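Local coordinates for uncharacterized protein (Bacteroides caccae, PDB 4L7A) that is of unknown function but is a putative zinc-binding metallopeptidase, which would be expected to use a metal ion to cleave peptide bonds, at residues V158-I163 and A234-Y239; M142-A147 and I199-A204; E22-L27 and K40-H45; V93-G98 and K117-M122. One frame throughout, in Å; residues are numbered along the deposited sequence. Where two conformers were deposited one is given.

Interaction 1. Residues V158-I163 and A234-Y239; sequences VDYDKI and AMVKKY
Met-235 reaches out of helix 211-244 and meets Tyr-160 in the short, weakly bonded helix 160-163. It is present as selenomethionine. CG stands anti to the backbone N (chi1 -167°), and the next torsion is extended too. The selenium is therefore carried well away from its own helix. It rests against the backbone and CB of Tyr-160, with SE 3.6 Å from Tyr-160 N and 3.9 Å from Tyr-160 CB. Against the ring, SE sits at the edge and near the plane. It lies 5.4 Å from the Tyr-160 ring centroid, 75° off the ring normal. This is a Met-aromatic contact of the edge type, and it helps join the segment that follows helix 131-153 to the long helix 211-244. The site lies in an outer part of the fold, about 21 Å from the centre of the chain. A bend at chi3 (-66°) turns the methyl group away from the line of the side chain. Met-235 CE then meets Ile-163 CD1 tip to tip at 4.1 Å. Ile-163 also touches Ile-228, Gln-231 and Lys-232, further back on the same long helix. Val-236 makes a second, smaller contact with the tyrosine. Its CG2 approaches Tyr-160 CE2 obliquely, at 4.1 Å. The ring is further packed by Ile-199 and Val-202 of helix 195-208, and its hydroxyl is hydrogen-bonded to Asp-198. No hydrogen bond crosses between the two segments. At the exposed border, the carbonyl carbon of Asp-159 comes within 4.2 Å of Met-235 SE.

Interaction 2. Residues M142-A147 and I199-A204; sequences MHHEFA and IAEVTA
The helices bearing His-144 and Ala-204 cross at a steep angle, nearer antiparallel than parallel, with 129° between the axes of the two short segments and a closest axis approach of 8.1 Å. Small side chains permit this closeness: the CA atoms of His-144 and Ala-204 are 4.9 Å apart, and Ala-204 CB lies 3.6 Å from His-144 N. The His-144 ring projects across the other helix, swung out beside its own carbonyl carbon. Ala-200 CB sits over the centre of one ring face, 3.4 Å from the centroid, in a CH-pi contact. This methyl backs the imidazole and probably limits its tilt. Glu-201 starts out pointing away, but its chain bends at chi2 and brings the carboxylate back to the ring edge. His-144 ND1 donates to Glu-201 OE2 at 2.8 Å, with an N-H...O angle of 154°. The oxygen is met on its anti side. Each partner lies a little out of the plane of the other, and ring and carboxylate are turned 51° apart. The other oxygen, Glu-201 OE1, is held by Lys-140 and Thr-188, so the carboxylate is fixed at both ends. Thr-203 turns its OG1 back to Ile-199 O at 2.8 Å. Its CG2 is left against Ala-147 CB at 4.0 Å. His-143 has a separate partner in Tyr-77. The His-Glu-Phe-Ala run in 142-147 fits the start of an HEXXH motif, as in zinc peptidases of this clan. Glu-201 is placed like the second-shell acidic residue that orients the first histidine of that motif in thermolysin-like enzymes, and probably serves the same purpose.

Interaction 3. Residues E22-L27 and K40-H45; sequences EFDRWL and KYRMEH
Phe-23 and Tyr-41 slide past each other in opposite directions, their ring planes inclined at 44° and their centroids 4.7 Å apart. The pair is oblique. Phe-23 CD2 lies over one face of the tyrosine, toward its rim, and is 3.4 Å from Tyr-41 CE1. Arg-42 CG lies over the opposite face. Tyr-41 has CG between its backbone N and carbonyl carbon (chi1 69°), which directs the ring back at helix 17-35. Leu-27 CD1 adds an oblique contact at 3.9 Å from Tyr-41 CE1. Asp-24 crosses both neighbours at about a right angle. Its OD1 comes to the tyrosine edge, 2.9 Å from Tyr-41 OH. Its OD2 is gripped side-on by the guanidinium, 2.8 Å from Arg-42 NH2 and 3.3 Å from Arg-42 NE. Both nitrogens hold this one oxygen on its syn side, and it lies close to the guanidinium plane. Arg-42 NH1 also forms a salt bridge with Glu-44 OE2, though the hydrogen bond within it is weak, so two acids restrain the arginine. Phe-23 packs further on Val-63 and Ala-66 of helix 59-81. An Asp-Arg-Glu salt-bridge network beside an aromatic pair thus ties helix 17-35 to the chain leaving edge strand 38-40.

Interaction 4. Residues V93-G98 and K117-M122; sequences VIHLIG and KVTLYM
Val-93 and Lys-117 open a parallel beta ladder, the central strand pair of a mixed four-stranded sheet. Strand 38-40 flanks it on one side and strand 107-112 on the other. The backbone part is tight and regular. Five hydrogen bonds alternate along it, from Val-118 N to Val-93 O (2.9 Å) to Met-122 N to Ile-97 O (3.0 Å). The face with Ile-94, Leu-96, Val-118 and Leu-120 is buried and apolar. There Leu-96 CD2 packs on Leu-120 CB at 3.9 Å, and Leu-96 also touches Ser-62 of helix 59-81. Met-122, a selenomethionine, bends at chi2 and chi3 and folds SE back over the neighbouring strand, 3.5 Å from Ile-97 O and close to Leu-96 CB. The other face is mixed. Ile-97 packs at its far end, with CD1 3.6 Å from Thr-119 CG2. Tyr-121 is partly exposed, although its ring lies alongside the isoleucine, with Ile-97 CG2 3.7 Å from Tyr-121 CE2. Packing is looser at the partly exposed Lys-117 end, where Val-93 CG1 and Lys-117 CG are 4.1 Å apart. The lysine chain bends at chi3 (89°). Its CD lies over one face of the His-95 imidazole in a CH-pi contact, with Lys-117 CD 3.9 Å from His-95 CE1.

How the interactions relate
Interactions 2, 3 and 4 are buried and interaction 1 is only partly so. Interaction 2 lies nearest the chain centre. Interactions 1 and 3 are on opposite sides of it, with their own centres about 40 Å apart. Helix 195-208, one partner in interaction 2, also packs on both segments of interaction 1, for instance with Thr-203 against Val-236. Interactions 3 and 4 are joined through the sheet, since Lys-40 probably hydrogen-bonds by its backbone to Ile-94 and Leu-96. Strand 115-122 leads on to helix 131-153, so interactions 4 and 2 follow in sequence. The chemistry differs: apolar and selenium contacts in 1, a positioned histidine in 2, charge and aromatic contacts in 3, and backbone hydrogen bonds in 4.

Interaction 1. Residues V158-I163 and A234-Y239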
# COMPACT_ATOMS: atom_id res chain seq x y z
N VAL A 158 19.59 -9.91 -9.66
CA VAL A 158 20.03 -8.99 -10.68
C VAL A 158 19.48 -9.37 -12.04
O VAL A 158 19.29 -8.50 -12.88
CB VAL A 158 21.58 -8.88 -10.78
CG1 VAL A 158 22.14 -8.35 -9.47
CG2 VAL A 158 22.24 -10.22 -11.12
N ASP A 159 19.23 -10.65 -12.26
CA ASP A 159 18.65 -11.06 -13.54
C ASP A 159 17.26 -10.46 -13.86
O ASP A 159 16.89 -10.43 -15.01
CB ASP A 159 18.58 -12.58 -13.64
CG ASP A 159 19.96 -13.24 -13.90
OD1 ASP A 159 20.98 -12.56 -14.21
OD2 ASP A 159 19.98 -14.47 -13.81
N TYR A 160 16.52 -9.96 -12.86
CA TYR A 160 15.21 -9.34 -13.10
C TYR A 160 15.38 -8.19 -14.05
O TYR A 160 14.56 -7.99 -14.97
CB TYR A 160 14.57 -8.82 -11.80
CG TYR A 160 13.16 -8.35 -11.95
CD1 TYR A 160 12.89 -7.07 -12.39
CD2 TYR A 160 12.09 -9.17 -11.63
CE1 TYR A 160 11.57 -6.65 -12.55
CE2 TYR A 160 10.81 -8.77 -11.75
CZ TYR A 160 10.54 -7.52 -12.22
OH TYR A 160 9.24 -7.14 -12.34
N ASP A 161 16.44 -7.43 -13.82
CA ASP A 161 16.72 -6.24 -14.58
C ASP A 161 16.90 -6.51 -16.05
O ASP A 161 16.64 -5.63 -16.86
CB ASP A 161 17.98 -5.57 -14.06
CG ASP A 161 17.81 -5.00 -12.66
OD1 ASP A 161 16.79 -5.18 -12.00
OD2 ASP A 161 18.74 -4.37 -12.17
N LYS A 162 17.37 -7.69 -16.41
CA LYS A 162 17.61 -7.98 -17.82
C LYS A 162 16.35 -8.28 -18.60
O LYS A 162 16.33 -8.12 -19.82
CB LYS A 162 18.50 -9.21 -17.99
CG LYS A 162 19.85 -9.08 -17.42
CD LYS A 162 20.58 -10.38 -17.64
CE LYS A 162 21.97 -10.35 -17.06
NZ LYS A 162 22.62 -11.65 -17.42
N ILE A 163 15.32 -8.77 -17.90
CA ILE A 163 14.15 -9.29 -18.59
C ILE A 163 13.59 -8.26 -19.61
O ILE A 163 13.37 -8.60 -20.76
CB ILE A 163 13.06 -9.73 -17.62
CG1 ILE A 163 13.56 -10.96 -16.84
CG2 ILE A 163 11.80 -10.13 -18.36
CD1 ILE A 163 12.78 -11.25 -15.62
N ALA A 234 7.05 -15.05 -11.53
CA ALA A 234 7.63 -16.25 -10.96
C ALA A 234 8.89 -15.87 -10.17
O ALA A 234 9.14 -16.39 -9.06
CB ALA A 234 7.96 -17.23 -12.02
N MSE A 235 9.66 -14.96 -10.72
CA MSE A 235 10.89 -14.53 -10.06
C MSE A 235 10.62 -13.81 -8.73
O MSE A 235 11.29 -14.04 -7.72
CB MSE A 235 11.69 -13.64 -10.99
CG MSE A 235 13.12 -13.45 -10.46
SE MSE A 235 14.33 -12.68 -11.81
CE MSE A 235 14.36 -14.10 -13.09
N VAL A 236 9.61 -12.95 -8.72
CA VAL A 236 9.16 -12.30 -7.47
C VAL A 236 8.67 -13.33 -6.43
O VAL A 236 9.06 -13.26 -5.27
CB VAL A 236 8.03 -11.27 -7.73
CG1 VAL A 236 7.49 -10.66 -6.42
CG2 VAL A 236 8.57 -10.14 -8.59
N LYS A 237 7.80 -14.25 -6.84
CA LYS A 237 7.38 -15.31 -5.95
C LYS A 237 8.60 -16.02 -5.33
O LYS A 237 8.64 -16.26 -4.12
CB LYS A 237 6.51 -16.29 -6.68
CG LYS A 237 5.10 -15.81 -6.88
CD LYS A 237 4.28 -16.89 -7.66
CE LYS A 237 2.81 -16.44 -7.75
NZ LYS A 237 2.11 -17.15 -8.89
N LYS A 238 9.58 -16.35 -6.16
CA LYS A 238 10.77 -17.06 -5.72
C LYS A 238 11.59 -16.22 -4.75
O LYS A 238 12.05 -16.72 -3.75
CB LYS A 238 11.60 -17.49 -6.93
CG LYS A 238 12.91 -18.23 -6.56
CD LYS A 238 13.59 -18.87 -7.79
CE LYS A 238 15.07 -19.19 -7.51
NZ LYS A 238 15.25 -20.18 -6.40
N TYR A 239 11.76 -14.94 -5.06
CA TYR A 239 12.44 -14.01 -4.20
C TYR A 239 11.72 -13.91 -2.83
O TYR A 239 12.39 -13.96 -1.77
CB TYR A 239 12.49 -12.61 -4.83
CG TYR A 239 12.86 -11.49 -3.85
CD1 TYR A 239 14.18 -11.33 -3.40
CD2 TYR A 239 11.90 -10.62 -3.36
CE1 TYR A 239 14.52 -10.31 -2.48
CE2 TYR A 239 12.23 -9.60 -2.45
CZ TYR A 239 13.55 -9.47 -2.02
OH TYR A 239 13.85 -8.45 -1.12

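Interaction 2. Residues M142-A147 and I199-A204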
# COMPACT_ATOMS: atom_id res chain seq x y z
N MSE A 142 1.04 1.70 -0.92
CA MSE A 142 1.66 1.20 0.28
C MSE A 142 2.44 -0.10 0.07
O MSE A 142 3.61 -0.17 0.42
CB MSE A 142 0.63 1.03 1.42
CG MSE A 142 0.16 2.40 1.95
SE MSE A 142 -1.45 2.26 3.04
CE MSE A 142 -0.52 2.02 4.75
N HIS A 143 1.79 -1.13 -0.50
CA HIS A 143 2.49 -2.37 -0.79
C HIS A 143 3.67 -2.15 -1.70
O HIS A 143 4.68 -2.83 -1.60
CB HIS A 143 1.57 -3.46 -1.39
CG HIS A 143 0.50 -3.89 -0.45
ND1 HIS A 143 0.78 -4.56 0.73
CD2 HIS A 143 -0.84 -3.71 -0.48
CE1 HIS A 143 -0.35 -4.79 1.38
NE2 HIS A 143 -1.35 -4.26 0.68
N HIS A 144 3.58 -1.18 -2.58
CA HIS A 144 4.69 -0.89 -3.47
C HIS A 144 5.89 -0.44 -2.60
O HIS A 144 6.98 -0.93 -2.75
CB HIS A 144 4.32 0.17 -4.52
CG HIS A 144 5.49 0.70 -5.30
ND1 HIS A 144 5.55 0.67 -6.68
CD2 HIS A 144 6.63 1.32 -4.90
CE1 HIS A 144 6.68 1.23 -7.09
NE2 HIS A 144 7.34 1.66 -6.03
N GLU A 145 5.68 0.50 -1.71
CA GLU A 145 6.75 1.05 -0.85
C GLU A 145 7.29 0.03 0.13
O GLU A 145 8.50 0.01 0.37
CB GLU A 145 6.24 2.24 -0.10
CG GLU A 145 5.90 3.43 -1.03
CD GLU A 145 7.15 4.05 -1.65
OE1 GLU A 145 8.18 4.18 -0.93
OE2 GLU A 145 7.12 4.37 -2.86
N PHE A 146 6.42 -0.82 0.66
CA PHE A 146 6.90 -1.88 1.54
C PHE A 146 7.80 -2.85 0.78
O PHE A 146 8.86 -3.20 1.27
CB PHE A 146 5.79 -2.59 2.27
CG PHE A 146 4.83 -1.67 2.96
CD1 PHE A 146 5.21 -0.41 3.38
CD2 PHE A 146 3.53 -2.06 3.18
CE1 PHE A 146 4.29 0.44 4.00
CE2 PHE A 146 2.63 -1.23 3.82
CZ PHE A 146 3.00 0.01 4.22
N ALA A 147 7.43 -3.17 -0.44
CA ALA A 147 8.24 -4.02 -1.24
C ALA A 147 9.59 -3.41 -1.50
O ALA A 147 10.61 -4.09 -1.43
CB ALA A 147 7.53 -4.35 -2.57
N ILE A 199 9.74 -4.21 -10.34
CA ILE A 199 9.51 -5.26 -9.41
C ILE A 199 8.60 -4.82 -8.21
O ILE A 199 7.76 -5.62 -7.77
CB ILE A 199 10.81 -5.90 -8.98
CG1 ILE A 199 10.48 -7.12 -8.14
CG2 ILE A 199 11.77 -4.91 -8.28
CD1 ILE A 199 11.70 -7.95 -7.76
N ALA A 200 8.69 -3.56 -7.74
CA ALA A 200 7.78 -3.10 -6.71
C ALA A 200 6.32 -3.09 -7.21
O ALA A 200 5.41 -3.42 -6.47
CB ALA A 200 8.17 -1.69 -6.17
N GLU A 201 6.13 -2.74 -8.49
CA GLU A 201 4.80 -2.72 -9.12
C GLU A 201 4.24 -4.10 -9.34
O GLU A 201 3.04 -4.32 -9.11
CB GLU A 201 4.83 -1.98 -10.44
CG GLU A 201 4.96 -0.43 -10.32
CD GLU A 201 3.66 0.19 -9.80
OE1 GLU A 201 2.77 0.44 -10.64
OE2 GLU A 201 3.51 0.39 -8.56
N VAL A 202 5.06 -5.04 -9.78
CA VAL A 202 4.58 -6.40 -9.97
C VAL A 202 4.08 -6.91 -8.64
O VAL A 202 3.01 -7.42 -8.54
CB VAL A 202 5.66 -7.29 -10.60
CG1 VAL A 202 5.25 -8.76 -10.55
CG2 VAL A 202 5.91 -6.87 -12.02
N THR A 203 4.85 -6.72 -7.59
CA THR A 203 4.48 -7.17 -6.25
C THR A 203 3.19 -6.51 -5.74
O THR A 203 2.27 -7.19 -5.27
CB THR A 203 5.63 -6.83 -5.24
OG1 THR A 203 6.90 -7.31 -5.71
CG2 THR A 203 5.34 -7.44 -3.87
N ALA A 204 3.10 -5.18 -5.85
CA ALA A 204 1.96 -4.42 -5.37
C ALA A 204 0.70 -4.68 -6.19
O ALA A 204 -0.42 -4.73 -5.61
CB ALA A 204 2.25 -2.95 -5.40

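Interaction 3. Residues E22-L27 and K40-H45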
# COMPACT_ATOMS: atom_id res chain seq x y z
N GLU A 22 -8.33 7.68 24.68
CA GLU A 22 -8.65 6.24 24.47
C GLU A 22 -8.07 5.74 23.13
O GLU A 22 -7.51 4.66 23.06
CB GLU A 22 -10.18 5.98 24.53
CG GLU A 22 -10.63 4.49 24.50
CD GLU A 22 -12.16 4.29 24.34
OE1 GLU A 22 -12.92 5.29 24.41
OE2 GLU A 22 -12.61 3.13 24.13
N PHE A 23 -8.19 6.54 22.08
CA PHE A 23 -7.57 6.22 20.80
C PHE A 23 -6.02 6.19 20.91
O PHE A 23 -5.39 5.30 20.37
CB PHE A 23 -8.06 7.18 19.71
CG PHE A 23 -7.74 6.76 18.29
CD1 PHE A 23 -7.60 5.43 17.92
CD2 PHE A 23 -7.62 7.73 17.31
CE1 PHE A 23 -7.32 5.10 16.59
CE2 PHE A 23 -7.34 7.39 15.98
CZ PHE A 23 -7.18 6.08 15.64
N ASP A 24 -5.43 7.14 21.63
CA ASP A 24 -3.97 7.14 21.81
C ASP A 24 -3.56 5.84 22.44
O ASP A 24 -2.62 5.21 22.02
CB ASP A 24 -3.46 8.29 22.65
CG ASP A 24 -3.70 9.64 22.00
OD1 ASP A 24 -3.96 9.72 20.79
OD2 ASP A 24 -3.66 10.64 22.75
N ARG A 25 -4.31 5.44 23.45
CA ARG A 25 -4.03 4.17 24.15
C ARG A 25 -4.12 3.01 23.16
O ARG A 25 -3.24 2.18 23.10
CB ARG A 25 -4.97 3.97 25.38
CG ARG A 25 -4.29 3.41 26.64
CD ARG A 25 -5.27 3.09 27.83
NE ARG A 25 -5.88 1.75 27.73
CZ ARG A 25 -7.17 1.51 27.47
NH1 ARG A 25 -8.03 2.49 27.30
NH2 ARG A 25 -7.59 0.27 27.41
N TRP A 26 -5.18 2.98 22.35
CA TRP A 26 -5.37 1.91 21.37
C TRP A 26 -4.21 1.89 20.36
O TRP A 26 -3.77 0.82 19.95
CB TRP A 26 -6.72 2.09 20.71
CG TRP A 26 -7.09 1.01 19.82
CD1 TRP A 26 -7.86 -0.05 20.14
CD2 TRP A 26 -6.67 0.82 18.45
NE1 TRP A 26 -7.99 -0.87 19.05
CE2 TRP A 26 -7.30 -0.36 18.00
CE3 TRP A 26 -5.89 1.56 17.56
CZ2 TRP A 26 -7.15 -0.84 16.70
CZ3 TRP A 26 -5.75 1.09 16.24
CH2 TRP A 26 -6.38 -0.10 15.83
N LEU A 27 -3.74 3.07 19.95
CA LEU A 27 -2.65 3.15 18.97
C LEU A 27 -1.34 2.66 19.62
O LEU A 27 -0.53 1.94 18.98
CB LEU A 27 -2.47 4.55 18.43
CG LEU A 27 -3.66 4.99 17.57
CD1 LEU A 27 -3.60 6.48 17.35
CD2 LEU A 27 -3.65 4.27 16.23
N LYS A 40 -0.20 8.93 13.52
CA LYS A 40 -0.61 10.24 14.00
C LYS A 40 -1.91 10.72 13.34
O LYS A 40 -2.05 10.67 12.12
CB LYS A 40 0.49 11.26 13.76
CG LYS A 40 1.82 10.92 14.40
CD LYS A 40 2.68 12.15 14.49
CE LYS A 40 4.09 11.82 14.95
NZ LYS A 40 4.91 13.05 14.88
N TYR A 41 -2.85 11.16 14.16
CA TYR A 41 -4.08 11.74 13.67
C TYR A 41 -4.31 13.14 14.16
O TYR A 41 -5.05 13.88 13.52
CB TYR A 41 -5.27 10.88 14.03
CG TYR A 41 -5.56 10.86 15.48
CD1 TYR A 41 -4.84 10.05 16.33
CD2 TYR A 41 -6.55 11.67 16.00
CE1 TYR A 41 -5.11 10.05 17.71
CE2 TYR A 41 -6.81 11.70 17.36
CZ TYR A 41 -6.09 10.86 18.21
OH TYR A 41 -6.35 10.91 19.54
N ARG A 42 -3.66 13.51 15.25
CA ARG A 42 -3.87 14.83 15.85
C ARG A 42 -3.18 15.85 14.95
O ARG A 42 -1.98 15.74 14.67
CB ARG A 42 -3.30 14.89 17.27
CG ARG A 42 -4.07 14.07 18.35
CD ARG A 42 -3.14 13.90 19.58
NE ARG A 42 -3.74 13.23 20.74
CZ ARG A 42 -4.53 13.82 21.60
NH1 ARG A 42 -4.89 15.08 21.45
NH2 ARG A 42 -5.03 13.12 22.61
N MSE A 43 -3.94 16.86 14.55
CA MSE A 43 -3.42 17.90 13.66
C MSE A 43 -2.29 18.75 14.25
O MSE A 43 -1.36 19.16 13.53
CB MSE A 43 -4.57 18.82 13.26
CG MSE A 43 -5.61 18.11 12.40
SE MSE A 43 -7.24 19.15 12.20
CE MSE A 43 -8.29 18.47 13.75
N GLU A 44 -2.38 19.00 15.54
CA GLU A 44 -1.35 19.70 16.29
C GLU A 44 0.01 19.02 16.25
O GLU A 44 1.00 19.68 16.42
CB GLU A 44 -1.82 19.85 17.76
CG GLU A 44 -1.91 18.49 18.53
CD GLU A 44 -3.12 18.36 19.45
OE1 GLU A 44 -3.28 19.19 20.36
OE2 GLU A 44 -3.91 17.40 19.30
N HIS A 45 0.08 17.70 16.03
CA HIS A 45 1.38 16.96 15.95
C HIS A 45 1.89 16.69 14.55
O HIS A 45 2.94 16.08 14.39
CB HIS A 45 1.31 15.60 16.66
CG HIS A 45 0.95 15.70 18.11
ND1 HIS A 45 0.60 14.61 18.87
CD2 HIS A 45 0.84 16.78 18.91
CE1 HIS A 45 0.29 15.01 20.09
NE2 HIS A 45 0.41 16.33 20.14

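Interaction 4. Residues V93-G98 and K117-M122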
# COMPACT_ATOMS: atom_id res chain seq x y z
N VAL A 93 6.32 6.04 10.34
CA VAL A 93 5.26 6.98 10.68
C VAL A 93 4.15 6.96 9.64
O VAL A 93 4.43 6.87 8.42
CB VAL A 93 5.84 8.42 10.81
CG1 VAL A 93 4.72 9.44 11.02
CG2 VAL A 93 6.81 8.52 11.96
N ILE A 94 2.90 6.97 10.11
CA ILE A 94 1.71 7.12 9.28
C ILE A 94 1.00 8.39 9.78
O ILE A 94 0.87 8.56 11.01
CB ILE A 94 0.82 5.89 9.34
CG1 ILE A 94 1.53 4.68 8.75
CG2 ILE A 94 -0.42 6.09 8.52
CD1 ILE A 94 0.89 3.35 9.11
N HIS A 95 0.68 9.34 8.89
CA HIS A 95 -0.06 10.56 9.30
C HIS A 95 -1.37 10.51 8.58
O HIS A 95 -1.37 10.20 7.41
CB HIS A 95 0.59 11.83 8.80
CG HIS A 95 1.81 12.23 9.56
ND1 HIS A 95 2.50 13.39 9.29
CD2 HIS A 95 2.43 11.67 10.62
CE1 HIS A 95 3.51 13.52 10.13
NE2 HIS A 95 3.49 12.49 10.95
N LEU A 96 -2.45 10.82 9.24
CA LEU A 96 -3.72 11.04 8.57
C LEU A 96 -3.95 12.53 8.55
O LEU A 96 -3.79 13.21 9.57
CB LEU A 96 -4.88 10.38 9.30
CG LEU A 96 -4.78 8.92 9.59
CD1 LEU A 96 -6.13 8.41 10.07
CD2 LEU A 96 -4.38 8.16 8.33
N ILE A 97 -4.31 13.04 7.37
CA ILE A 97 -4.64 14.44 7.19
C ILE A 97 -5.96 14.53 6.48
O ILE A 97 -6.23 13.79 5.54
CB ILE A 97 -3.57 15.18 6.38
CG1 ILE A 97 -2.28 15.20 7.16
CG2 ILE A 97 -3.96 16.59 6.10
CD1 ILE A 97 -1.07 15.89 6.37
N GLY A 98 -6.80 15.46 6.91
CA GLY A 98 -8.12 15.59 6.26
C GLY A 98 -8.07 16.32 4.91
O GLY A 98 -7.36 17.30 4.76
N LYS A 117 7.94 7.63 5.97
CA LYS A 117 6.71 8.24 6.39
C LYS A 117 5.64 8.17 5.28
O LYS A 117 5.93 8.46 4.14
CB LYS A 117 6.98 9.67 6.77
CG LYS A 117 5.72 10.42 7.19
CD LYS A 117 6.04 11.80 7.72
CE LYS A 117 6.06 12.81 6.60
NZ LYS A 117 6.95 13.99 6.93
N VAL A 118 4.45 7.70 5.62
CA VAL A 118 3.28 7.65 4.70
C VAL A 118 2.20 8.59 5.27
O VAL A 118 1.84 8.48 6.43
CB VAL A 118 2.70 6.24 4.57
CG1 VAL A 118 1.55 6.18 3.54
CG2 VAL A 118 3.71 5.24 4.09
N THR A 119 1.70 9.47 4.44
CA THR A 119 0.62 10.33 4.81
C THR A 119 -0.57 9.95 3.98
O THR A 119 -0.45 9.83 2.78
CB THR A 119 0.97 11.79 4.52
OG1 THR A 119 2.09 12.15 5.33
CG2 THR A 119 -0.19 12.70 4.84
N LEU A 120 -1.71 9.75 4.61
CA LEU A 120 -2.90 9.45 3.92
C LEU A 120 -3.88 10.62 4.09
O LEU A 120 -4.16 11.04 5.21
CB LEU A 120 -3.53 8.20 4.48
CG LEU A 120 -2.66 6.96 4.62
CD1 LEU A 120 -3.45 5.87 5.24
CD2 LEU A 120 -2.18 6.55 3.24
N TYR A 121 -4.43 11.07 2.97
CA TYR A 121 -5.43 12.11 2.93
C TYR A 121 -6.78 11.41 2.88
O TYR A 121 -7.03 10.52 2.04
CB TYR A 121 -5.19 13.04 1.72
CG TYR A 121 -3.94 13.85 1.89
CD1 TYR A 121 -2.71 13.40 1.49
CD2 TYR A 121 -4.01 15.11 2.48
CE1 TYR A 121 -1.56 14.19 1.70
CE2 TYR A 121 -2.91 15.89 2.67
CZ TYR A 121 -1.68 15.43 2.31
OH TYR A 121 -0.60 16.28 2.53
N MSE A 122 -7.66 11.83 3.79
CA MSE A 122 -8.96 11.20 3.94
C MSE A 122 -10.08 12.17 4.28
O MSE A 122 -9.83 13.27 4.70
CB MSE A 122 -8.93 10.10 5.05
CG MSE A 122 -7.95 10.31 6.17
SE MSE A 122 -8.32 11.75 7.45
CE MSE A 122 -9.62 10.87 8.61